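Local coordinates for protein shikimate dehydrogenase (NADP(+)) (Listeria monocytogenes, PDB 3TNL) that probably catalyses the reversible NADPH-linked reduction of 3-dehydroshikimate to shikimate, a step in the biosynthesis of chorismate and the aromatic amino acids, at residues G140-L145 and D151-K156; S260-K265 and L286-W291. All blocks are in the same frame, centred on the assembly; numbering follows the deposited sequence.

Interaction 1 of 2, residues G140-L145 and D151-K156; sequences GYMRAL and DIIGKK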
# COMPACT_ATOMS: atom_id res chain seq x y z
N GLY B 140 4.97 17.41 -18.22
CA GLY B 140 5.58 16.26 -18.88
C GLY B 140 5.61 16.46 -20.40
O GLY B 140 6.61 16.19 -21.06
N TYR B 141 4.50 16.97 -20.93
CA TYR B 141 4.39 17.26 -22.36
C TYR B 141 5.43 18.30 -22.79
O TYR B 141 6.17 18.10 -23.76
CB TYR B 141 2.96 17.73 -22.70
CG TYR B 141 2.81 18.08 -24.16
CD1 TYR B 141 2.52 17.09 -25.11
CD2 TYR B 141 2.97 19.37 -24.60
CE1 TYR B 141 2.45 17.38 -26.45
CE2 TYR B 141 2.88 19.70 -25.94
CZ TYR B 141 2.62 18.70 -26.86
OH TYR B 141 2.52 19.01 -28.19
N MET B 142 5.55 19.38 -22.05
CA MET B 142 6.45 20.44 -22.38
C MET B 142 7.91 19.99 -22.28
O MET B 142 8.74 20.36 -23.10
CB MET B 142 6.17 21.67 -21.52
CG MET B 142 4.78 22.24 -21.69
SD MET B 142 4.44 22.96 -23.31
CE MET B 142 5.57 24.36 -23.32
N ARG B 143 8.21 19.21 -21.24
CA ARG B 143 9.57 18.74 -21.04
C ARG B 143 9.97 17.82 -22.17
O ARG B 143 11.10 17.90 -22.68
CB ARG B 143 9.67 18.03 -19.68
CG ARG B 143 11.05 17.50 -19.35
CD ARG B 143 12.10 18.58 -19.29
NE ARG B 143 13.39 18.02 -18.89
CZ ARG B 143 13.77 17.81 -17.62
NH1 ARG B 143 12.97 18.07 -16.60
NH2 ARG B 143 14.98 17.31 -17.38
N ALA B 144 9.05 16.95 -22.59
CA ALA B 144 9.36 16.04 -23.67
C ALA B 144 9.72 16.82 -24.96
O ALA B 144 10.63 16.45 -25.68
CB ALA B 144 8.17 15.08 -23.91
N LEU B 145 9.02 17.90 -25.23
CA LEU B 145 9.33 18.71 -26.41
C LEU B 145 10.72 19.29 -26.28
O LEU B 145 11.52 19.19 -27.20
CB LEU B 145 8.32 19.83 -26.61
CG LEU B 145 6.90 19.48 -27.04
CD1 LEU B 145 6.06 20.76 -27.03
CD2 LEU B 145 6.94 18.81 -28.41
N ASP B 151 11.73 23.96 -29.48
CA ASP B 151 11.51 25.17 -28.69
C ASP B 151 10.23 25.86 -29.15
O ASP B 151 10.18 26.44 -30.24
CB ASP B 151 12.70 26.13 -28.84
CG ASP B 151 12.48 27.44 -28.09
OD1 ASP B 151 11.71 27.48 -27.10
OD2 ASP B 151 13.12 28.45 -28.48
N ILE B 152 9.18 25.75 -28.34
CA ILE B 152 7.92 26.38 -28.69
C ILE B 152 7.60 27.61 -27.84
O ILE B 152 6.54 28.22 -27.99
CB ILE B 152 6.73 25.35 -28.67
CG1 ILE B 152 6.32 24.98 -27.23
CG2 ILE B 152 7.13 24.10 -29.53
CD1 ILE B 152 4.96 24.20 -27.15
N ILE B 153 8.50 27.98 -26.93
CA ILE B 153 8.25 29.13 -26.07
C ILE B 153 8.29 30.40 -26.93
O ILE B 153 9.15 30.55 -27.79
CB ILE B 153 9.30 29.19 -24.92
CG1 ILE B 153 9.33 27.86 -24.15
CG2 ILE B 153 9.03 30.37 -23.99
CD1 ILE B 153 8.00 27.38 -23.63
N GLY B 154 7.34 31.29 -26.70
CA GLY B 154 7.23 32.54 -27.43
C GLY B 154 6.64 32.40 -28.82
O GLY B 154 6.66 33.34 -29.60
N LYS B 155 6.04 31.24 -29.09
CA LYS B 155 5.50 30.94 -30.40
C LYS B 155 4.04 30.51 -30.30
O LYS B 155 3.43 30.63 -29.26
CB LYS B 155 6.37 29.88 -31.07
CG LYS B 155 7.84 30.30 -31.16
CD LYS B 155 8.74 29.25 -31.71
CE LYS B 155 10.18 29.68 -31.64
NZ LYS B 155 11.08 28.56 -32.09
N LYS B 156 3.50 30.03 -31.42
CA LYS B 156 2.10 29.65 -31.53
C LYS B 156 1.91 28.16 -31.66
O LYS B 156 2.63 27.49 -32.44
CB LYS B 156 1.48 30.32 -32.74
CG LYS B 156 0.09 29.99 -33.01
CD LYS B 156 -0.40 30.99 -34.07
CE LYS B 156 -1.83 30.80 -34.38
NZ LYS B 156 -2.40 31.98 -35.14
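Ile152 packs against Leu145 and Met142 where helix 137-147 leads into strand 156-160, the first strand in sequence of the parallel Rossmann-type sheet. The tight part is the meeting of Leu145 and Ile152. Their CD1 methyls lie 3.6 Å apart, and the two side chains cross at about a right angle. CG1 of Ile152 stands between its own backbone N and carbonyl carbon (chi1 74°), which sends CD1 in toward the helix. Both residues are buried and also touch Ile229 of strand 229-232, so both helix and loop rest on the sheet at this point.

The other side is looser. The chain of Met142 bends at chi2 and chi3, and its CE lies 3.9 Å from CD1 of Ile152. The same methyl reaches CD1 of exposed Ile153, also at 3.9 Å. Met142 itself is partly exposed and rests on Ala173 of helix 164-175. Contact across the segments is purely apolar.

Polar bonds within the loop help to shape it. A type II beta turn runs from Ile152 to Lys155, with Gly154 at positive phi, and Lys155 N bonds to Ile152 O. Asp151 forms an Asx turn: its OD1 accepts from Ile153 N at 3.3 Å, met from above the carboxylate plane. At the solvent side, the extended Lys155 side chain runs back alongside the turn, and its NZ donates to Asp151 O at 3.0 Å.

Interaction 2 of 2, residues S260-K265 and L286-W291; sequences SDVVYK and LGMMLW. With NAD (nicotinamide-adenine-dinucleotide), chain H.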
# COMPACT_ATOMS: atom_id res chain seq x y z
N SER B 260 2.90 16.87 -33.28
CA SER B 260 2.95 16.14 -32.02
C SER B 260 1.66 15.40 -31.73
O SER B 260 0.60 15.90 -32.06
CB SER B 260 3.23 17.19 -30.93
OG SER B 260 2.83 16.77 -29.64
N ASP B 261 1.74 14.18 -31.18
CA ASP B 261 0.54 13.45 -30.78
C ASP B 261 0.73 12.99 -29.36
O ASP B 261 1.84 12.59 -28.99
CB ASP B 261 0.30 12.26 -31.74
CG ASP B 261 -1.19 11.90 -31.86
OD1 ASP B 261 -1.64 11.67 -33.03
OD2 ASP B 261 -1.90 11.91 -30.84
N VAL B 262 -0.31 13.10 -28.55
CA VAL B 262 -0.29 12.58 -27.19
C VAL B 262 -0.36 11.04 -27.22
O VAL B 262 0.04 10.38 -26.29
CB VAL B 262 -1.41 13.15 -26.31
CG1 VAL B 262 -1.23 14.66 -26.10
CG2 VAL B 262 -2.80 12.77 -26.87
N VAL B 263 -0.88 10.48 -28.31
CA VAL B 263 -0.98 9.04 -28.45
C VAL B 263 0.44 8.42 -28.67
O VAL B 263 1.27 8.98 -29.39
CB VAL B 263 -1.90 8.67 -29.67
CG1 VAL B 263 -1.88 7.14 -29.95
CG2 VAL B 263 -3.33 9.22 -29.47
N TYR B 264 0.71 7.28 -28.03
CA TYR B 264 1.96 6.55 -28.25
C TYR B 264 1.73 5.05 -28.47
O TYR B 264 2.68 4.30 -28.67
CB TYR B 264 3.00 6.80 -27.14
CG TYR B 264 2.56 6.50 -25.75
CD1 TYR B 264 2.86 5.27 -25.16
CD2 TYR B 264 1.82 7.40 -25.03
CE1 TYR B 264 2.45 5.00 -23.87
CE2 TYR B 264 1.39 7.13 -23.76
CZ TYR B 264 1.71 5.93 -23.18
OH TYR B 264 1.27 5.67 -21.90
N LYS B 265 0.48 4.61 -28.40
CA LYS B 265 0.07 3.24 -28.79
C LYS B 265 -1.15 3.48 -29.73
O LYS B 265 -2.26 3.77 -29.26
CB LYS B 265 -0.27 2.33 -27.61
CG LYS B 265 -0.45 0.88 -28.05
CD LYS B 265 -0.81 -0.03 -26.88
CE LYS B 265 -1.04 -1.45 -27.34
NZ LYS B 265 -1.47 -2.32 -26.19
N LEU B 286 5.16 9.32 -25.99
CA LEU B 286 5.97 8.50 -25.04
C LEU B 286 6.74 9.39 -24.06
O LEU B 286 6.71 9.15 -22.85
CB LEU B 286 6.90 7.54 -25.74
CG LEU B 286 7.64 6.57 -24.80
CD1 LEU B 286 6.68 5.64 -24.08
CD2 LEU B 286 8.64 5.77 -25.59
N GLY B 287 7.36 10.43 -24.56
CA GLY B 287 8.10 11.38 -23.71
C GLY B 287 7.19 12.04 -22.67
O GLY B 287 7.59 12.19 -21.49
N MET B 288 5.98 12.42 -23.07
CA MET B 288 5.03 13.01 -22.16
C MET B 288 4.77 12.06 -20.98
O MET B 288 4.72 12.48 -19.81
CB MET B 288 3.71 13.29 -22.87
CG MET B 288 2.61 13.77 -21.97
SD MET B 288 1.11 14.22 -22.88
CE MET B 288 0.00 14.76 -21.60
N MET B 289 4.60 10.78 -21.30
CA MET B 289 4.34 9.77 -20.29
C MET B 289 5.52 9.64 -19.32
O MET B 289 5.33 9.63 -18.09
CB MET B 289 3.99 8.43 -20.95
CG MET B 289 3.67 7.29 -20.00
SD MET B 289 5.17 6.46 -19.40
CE MET B 289 4.46 5.19 -18.33
N LEU B 290 6.73 9.59 -19.87
CA LEU B 290 7.92 9.42 -19.06
C LEU B 290 8.20 10.62 -18.17
O LEU B 290 8.49 10.45 -16.99
CB LEU B 290 9.11 9.16 -19.96
CG LEU B 290 9.09 7.79 -20.62
CD1 LEU B 290 10.10 7.80 -21.73
CD2 LEU B 290 9.36 6.65 -19.64
N TRP B 291 8.08 11.82 -18.73
CA TRP B 291 8.44 13.03 -17.99
C TRP B 291 7.41 13.43 -16.98
O TRP B 291 7.75 14.07 -15.98
CB TRP B 291 8.84 14.18 -18.93
CG TRP B 291 10.17 13.88 -19.59
CD1 TRP B 291 10.37 13.46 -20.88
CD2 TRP B 291 11.46 13.95 -18.98
NE1 TRP B 291 11.72 13.27 -21.10
CE2 TRP B 291 12.40 13.56 -19.95
CE3 TRP B 291 11.90 14.30 -17.70
CZ2 TRP B 291 13.76 13.53 -19.68
CZ3 TRP B 291 13.26 14.28 -17.44
CH2 TRP B 291 14.18 13.88 -18.43
PA NAD H . -10.86 12.99 -22.62
O1A NAD H . -11.93 11.91 -22.64
O2A NAD H . -10.71 13.83 -21.36
O5B NAD H . -11.04 13.93 -23.93
C5B NAD H . -11.32 13.43 -25.24
C4B NAD H . -11.05 14.53 -26.27
O4B NAD H . -11.10 13.95 -27.59
C3B NAD H . -12.14 15.58 -26.31
O3B NAD H . -11.54 16.83 -26.73
C2B NAD H . -13.10 15.12 -27.37
O2B NAD H . -13.81 16.18 -28.00
C1B NAD H . -12.15 14.49 -28.37
N9A NAD H . -12.69 13.45 -29.25
C8A NAD H . -12.97 12.17 -28.88
N7A NAD H . -13.38 11.47 -29.96
C5A NAD H . -13.36 12.28 -31.05
C6A NAD H . -13.66 12.17 -32.39
N6A NAD H . -14.06 11.01 -32.91
N1A NAD H . -13.48 13.23 -33.21
C2A NAD H . -13.06 14.42 -32.72
N3A NAD H . -12.75 14.61 -31.42
C4A NAD H . -12.89 13.58 -30.56
O3 NAD H . -9.49 12.24 -22.98
PN NAD H . -8.02 12.59 -22.45
O1N NAD H . -7.76 11.98 -21.09
O2N NAD H . -7.71 14.06 -22.70
O5D NAD H . -7.08 11.70 -23.41
C5D NAD H . -7.05 12.01 -24.80
C4D NAD H . -5.88 11.21 -25.35
O4D NAD H . -4.68 11.57 -24.64
C3D NAD H . -6.07 9.72 -25.13
O3D NAD H . -5.77 9.04 -26.35
C2D NAD H . -5.07 9.36 -24.04
O2D NAD H . -4.63 7.98 -24.11
C1D NAD H . -3.96 10.37 -24.30
N1N NAD H . -3.10 10.70 -23.17
C2N NAD H . -1.77 10.51 -23.27
C3N NAD H . -0.92 10.83 -22.22
C7N NAD H . 0.56 10.64 -22.31
O7N NAD H . 1.16 10.58 -21.24
N7N NAD H . 1.17 10.58 -23.52
C4N NAD H . -1.46 11.35 -21.04
C5N NAD H . -2.84 11.54 -20.95
C6N NAD H . -3.65 11.20 -22.04
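Tyr264 lays its side chain over the first turn of helix 286-301, with CB 3.5 Å from Leu286 N. With chi1 at 57°, its CG is flanked by both backbone arms, and the ring is brought over the helix start. The side chains of Tyr264 and Leu286 run nearly perpendicular to each other, with CD1 of Tyr264 4.0 Å from CD1 of Leu286. Farther out, Tyr264 OH approaches CG of Met289 at 3.5 Å. On another side the amide nitrogen N7N of NAD lies at the ring edge, near its plane, 3.5 Å from Tyr264 CE2.

The two segments together hold the nicotinamide end of the cofactor. N7N donates to Val262 O at 3.0 Å, with an N-H...O angle of 160°. Gly285 O, just before the helix, is also hydrogen-bonded to NAD. Met288, extended throughout, runs past the carboxamide. Its CG is 3.6 Å from O7N of NAD, and its CE reaches the nicotinamide ring. Val262 runs alongside Met288, its CG1 4.0 Å from Met288 SD, while its CG2 packs on the ribose, 3.2 Å from O4D of NAD. Tyr264 is also predicted to bind shikimate, consistent with substrate and nicotinamide meeting here.

An Asx turn shapes the chain just after strand 258-261: Asp261 OD2 accepts from Val263 N. Strand 258-261 lies between strands 229-232 and 281-283 in the parallel sheet. Helix 286-301 follows strand 281-283 and packs through Met288 and Trp291 on helix 137-147.

How the interactions relate
The two contacts follow one another along the chain, interaction 1 closing before interaction 2 opens, and their centres are 13 Å apart. Helix 137-147 joins them. Tyr141 OH makes a probable hydrogen bond to Ser260 OG, 2.7 Å away, tying the helix to strand 258-261. Ala144 CB packs 3.4 Å from Gly287 C, and Arg143 makes a cation-pi contact with Trp291. Interaction 1 thus lies where the chain enters the parallel nucleotide-binding sheet, and interaction 2 lies at the nicotinamide near the last strands of that sheet. The side chain of Leu145 is about 11 Å from the bound NAD, so interaction 1 is structural packing away from the cofactor, whereas interaction 2 lines its pocket.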